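Local coordinates for protein purine nucleosidase, (IunH-1) (Sulfolobus solfataricus, PDB 3T8J) that is a nucleosidase-family protein built on a mixed beta-sheet flanked by helices, and binds a sodium ion, at residues 198-203 / 305-309. Numbering follows the deposited sequence.
Sequences EEWNVI and YDLLN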
ATOM      1  N   GLU A 198     -27.417   4.414  36.288  1.00 55.71           N
ATOM      2  CA  GLU A 198     -28.818   4.238  36.720  1.00 59.49           C
ATOM      3  C   GLU A 198     -29.377   2.883  36.287  1.00 55.66           C
ATOM      4  O   GLU A 198     -29.993   2.150  37.073  1.00 57.08           O
ATOM      5  CB  GLU A 198     -29.702   5.377  36.165  1.00 63.32           C
ATOM      6  CG  GLU A 198     -31.238   5.214  36.374  1.00 70.58           C
ATOM      7  CD  GLU A 198     -31.991   4.761  35.094  1.00 73.54           C
ATOM      8  OE1 GLU A 198     -31.947   5.519  34.091  1.00 77.38           O
ATOM      9  OE2 GLU A 198     -32.640   3.671  35.093  1.00 73.21           O
ATOM     10  N   GLU A 199     -29.152   2.553  35.022  1.00 51.03           N
ATOM     11  CA  GLU A 199     -29.618   1.295  34.455  1.00 48.11           C
ATOM     12  C   GLU A 199     -28.911   0.090  35.074  1.00 45.44           C
ATOM     13  O   GLU A 199     -29.546  -0.910  35.383  1.00 46.20           O
ATOM     14  CB  GLU A 199     -29.440   1.320  32.928  1.00 45.41           C
ATOM     15  CG  GLU A 199     -30.386   2.314  32.263  1.00 48.61           C
ATOM     16  CD  GLU A 199     -30.069   2.619  30.814  1.00 50.07           C
ATOM     17  OE1 GLU A 199     -28.885   2.547  30.411  1.00 47.65           O
ATOM     18  OE2 GLU A 199     -31.021   2.963  30.084  1.00 53.38           O
ATOM     19  N   TRP A 200     -27.604   0.199  35.262  1.00 44.21           N
ATOM     20  CA  TRP A 200     -26.802  -0.851  35.891  1.00 43.15           C
ATOM     21  C   TRP A 200     -27.291  -1.147  37.311  1.00 47.61           C
ATOM     22  O   TRP A 200     -27.463  -2.310  37.674  1.00 47.30           O
ATOM     23  CB  TRP A 200     -25.336  -0.422  35.883  1.00 42.05           C
ATOM     24  CG  TRP A 200     -24.336  -1.337  36.526  1.00 41.83           C
ATOM     25  CD1 TRP A 200     -23.628  -1.084  37.666  1.00 47.26           C
ATOM     26  CD2 TRP A 200     -23.873  -2.598  36.044  1.00 39.22           C
ATOM     27  NE1 TRP A 200     -22.764  -2.119  37.927  1.00 45.77           N
ATOM     28  CE2 TRP A 200     -22.906  -3.069  36.955  1.00 41.93           C
ATOM     29  CE3 TRP A 200     -24.201  -3.400  34.944  1.00 37.62           C
ATOM     30  CZ2 TRP A 200     -22.253  -4.283  36.790  1.00 39.90           C
ATOM     31  CZ3 TRP A 200     -23.548  -4.616  34.792  1.00 36.39           C
ATOM     32  CH2 TRP A 200     -22.588  -5.040  35.718  1.00 38.43           C
ATOM     33  N   ASN A 201     -27.548  -0.100  38.093  1.00 52.24           N
ATOM     34  CA  ASN A 201     -28.084  -0.268  39.455  1.00 58.08           C
ATOM     35  C   ASN A 201     -29.452  -0.964  39.461  1.00 59.38           C
ATOM     36  O   ASN A 201     -29.729  -1.808  40.333  1.00 61.87           O
ATOM     37  CB  ASN A 201     -28.158   1.086  40.186  1.00 63.01           C
ATOM     38  CG  ASN A 201     -26.783   1.598  40.640  1.00 66.73           C
ATOM     39  OD1 ASN A 201     -25.801   0.846  40.698  1.00 69.15           O
ATOM     40  ND2 ASN A 201     -26.714   2.890  40.962  1.00 72.84           N
ATOM     41  N   VAL A 202     -30.308  -0.640  38.490  1.00 58.34           N
ATOM     42  CA  VAL A 202     -31.608  -1.318  38.384  1.00 59.65           C
ATOM     43  C   VAL A 202     -31.397  -2.817  38.161  1.00 56.97           C
ATOM     44  O   VAL A 202     -32.043  -3.649  38.799  1.00 59.48           O
ATOM     45  CB  VAL A 202     -32.488  -0.745  37.245  1.00 59.27           C
ATOM     46  CG1 VAL A 202     -33.661  -1.692  36.929  1.00 60.32           C
ATOM     47  CG2 VAL A 202     -32.991   0.646  37.606  1.00 64.62           C
ATOM     48  N   ILE A 203     -30.482  -3.154  37.260  1.00 52.09           N
ATOM     49  CA  ILE A 203     -30.180  -4.550  36.978  1.00 49.86           C
ATOM     50  C   ILE A 203     -29.607  -5.280  38.206  1.00 52.34           C
ATOM     51  O   ILE A 203     -29.992  -6.417  38.485  1.00 52.88           O
ATOM     52  CB  ILE A 203     -29.238  -4.690  35.743  1.00 45.11           C
ATOM     53  CG1 ILE A 203     -29.971  -4.203  34.488  1.00 43.18           C
ATOM     54  CG2 ILE A 203     -28.764  -6.131  35.567  1.00 42.73           C
ATOM     55  CD1 ILE A 203     -29.081  -4.020  33.250  1.00 38.40           C
ATOM     56  N   TYR A 305     -34.429  -5.702  29.655  1.00 37.93           N
ATOM     57  CA  TYR A 305     -35.117  -5.993  30.922  1.00 41.94           C
ATOM     58  C   TYR A 305     -36.028  -7.230  30.832  1.00 43.62           C
ATOM     59  O   TYR A 305     -36.116  -8.027  31.776  1.00 45.12           O
ATOM     60  CB  TYR A 305     -35.914  -4.779  31.413  1.00 47.21           C
ATOM     61  CG  TYR A 305     -35.072  -3.574  31.785  1.00 49.16           C
ATOM     62  CD1 TYR A 305     -33.990  -3.690  32.654  1.00 52.18           C
ATOM     63  CD2 TYR A 305     -35.387  -2.308  31.303  1.00 53.10           C
ATOM     64  CE1 TYR A 305     -33.220  -2.573  33.006  1.00 55.15           C
ATOM     65  CE2 TYR A 305     -34.636  -1.195  31.655  1.00 55.22           C
ATOM     66  CZ  TYR A 305     -33.556  -1.337  32.510  1.00 56.26           C
ATOM     67  OH  TYR A 305     -32.813  -0.233  32.866  1.00 60.73           O
ATOM     68  N   ASP A 306     -36.708  -7.371  29.703  1.00 43.02           N
ATOM     69  CA  ASP A 306     -37.543  -8.532  29.435  1.00 45.31           C
ATOM     70  C   ASP A 306     -36.737  -9.839  29.477  1.00 41.98           C
ATOM     71  O   ASP A 306     -37.162 -10.829  30.089  1.00 44.66           O
ATOM     72  CB  ASP A 306     -38.221  -8.352  28.071  1.00 46.50           C
ATOM     73  CG  ASP A 306     -39.043  -9.556  27.656  1.00 51.80           C
ATOM     74  OD1 ASP A 306     -40.139  -9.776  28.233  1.00 58.47           O
ATOM     75  OD2 ASP A 306     -38.594 -10.282  26.738  1.00 51.05           O
ATOM     76  N   LEU A 307     -35.565  -9.827  28.838  1.00 38.15           N
ATOM     77  CA  LEU A 307     -34.671 -10.974  28.869  1.00 36.78           C
ATOM     78  C   LEU A 307     -34.232 -11.320  30.300  1.00 37.79           C
ATOM     79  O   LEU A 307     -34.196 -12.486  30.679  1.00 38.63           O
ATOM     80  CB  LEU A 307     -33.434 -10.697  27.990  1.00 33.83           C
ATOM     81  CG  LEU A 307     -32.353 -11.764  27.963  1.00 34.40           C
ATOM     82  CD1 LEU A 307     -32.877 -13.077  27.384  1.00 37.64           C
ATOM     83  CD2 LEU A 307     -31.137 -11.311  27.153  1.00 34.71           C
ATOM     84  N   LEU A 308     -33.916 -10.305  31.099  1.00 37.90           N
ATOM     85  CA  LEU A 308     -33.343 -10.551  32.434  1.00 39.93           C
ATOM     86  C   LEU A 308     -34.386 -11.066  33.436  1.00 43.86           C
ATOM     87  O   LEU A 308     -34.040 -11.611  34.490  1.00 47.42           O
ATOM     88  CB  LEU A 308     -32.640  -9.302  32.959  1.00 40.69           C
ATOM     89  CG  LEU A 308     -31.485  -8.784  32.107  1.00 38.45           C
ATOM     90  CD1 LEU A 308     -30.767  -7.632  32.843  1.00 41.52           C
ATOM     91  CD2 LEU A 308     -30.495  -9.897  31.761  1.00 37.55           C
ATOM     92  N   ASN A 309     -35.652 -10.904  33.089  1.00 44.84           N
ATOM     93  CA  ASN A 309     -36.752 -11.469  33.856  1.00 50.68           C
ATOM     94  C   ASN A 309     -37.153 -12.904  33.457  1.00 50.92           C
ATOM     95  O   ASN A 309     -38.091 -13.449  34.016  1.00 56.01           O
ATOM     96  CB  ASN A 309     -37.962 -10.537  33.753  1.00 55.13           C
ATOM     97  CG  ASN A 309     -37.878  -9.369  34.721  1.00 60.39           C
ATOM     98  OD1 ASN A 309     -37.904  -8.209  34.312  1.00 63.94           O
ATOM     99  ND2 ASN A 309     -37.754  -9.672  36.011  1.00 63.26           N
TER
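The ring of Tyr305 reaches across to helix 197-204: Ile203 CG1 sits at its edge, near the plane, 3.9 Å from CE1. Val202 CG1 approaches the same CE1 obliquely, at 4.0 Å. At the far end of the ring the hydroxyl lies against the aliphatic stem of Glu199, with OH 3.6 Å from CG and slightly farther from CB. The Glu199 carboxylate plane stands 76° to the ring, and the group is engaged elsewhere: OE1 forms a salt bridge with Lys297 and accepts a hydrogen bond from the backbone N of Thr196. One turn on from Tyr305, Leu308 sends CD1 into Ile203, 3.7 Å from CG2, and also touches CG1 and CD1 of that residue. Ile203 CG1 stands anti to its own carbonyl carbon (chi1 -65°), which lets this branch touch both Tyr305 CE1 and Leu308 CD1. No hydrogen bond joins the two segments. Met206, in the loop after helix 197-204, touches Tyr305 and Leu308, while Tyr214 packs on Ile203 and Leu308. The contact is helix-to-helix packing at the outside of the alpha/beta fold: helix 197-204 meets the last turn of helix 297-308, the helix after strand 289-295 of the mixed sheet, and both lean on helix 209-227.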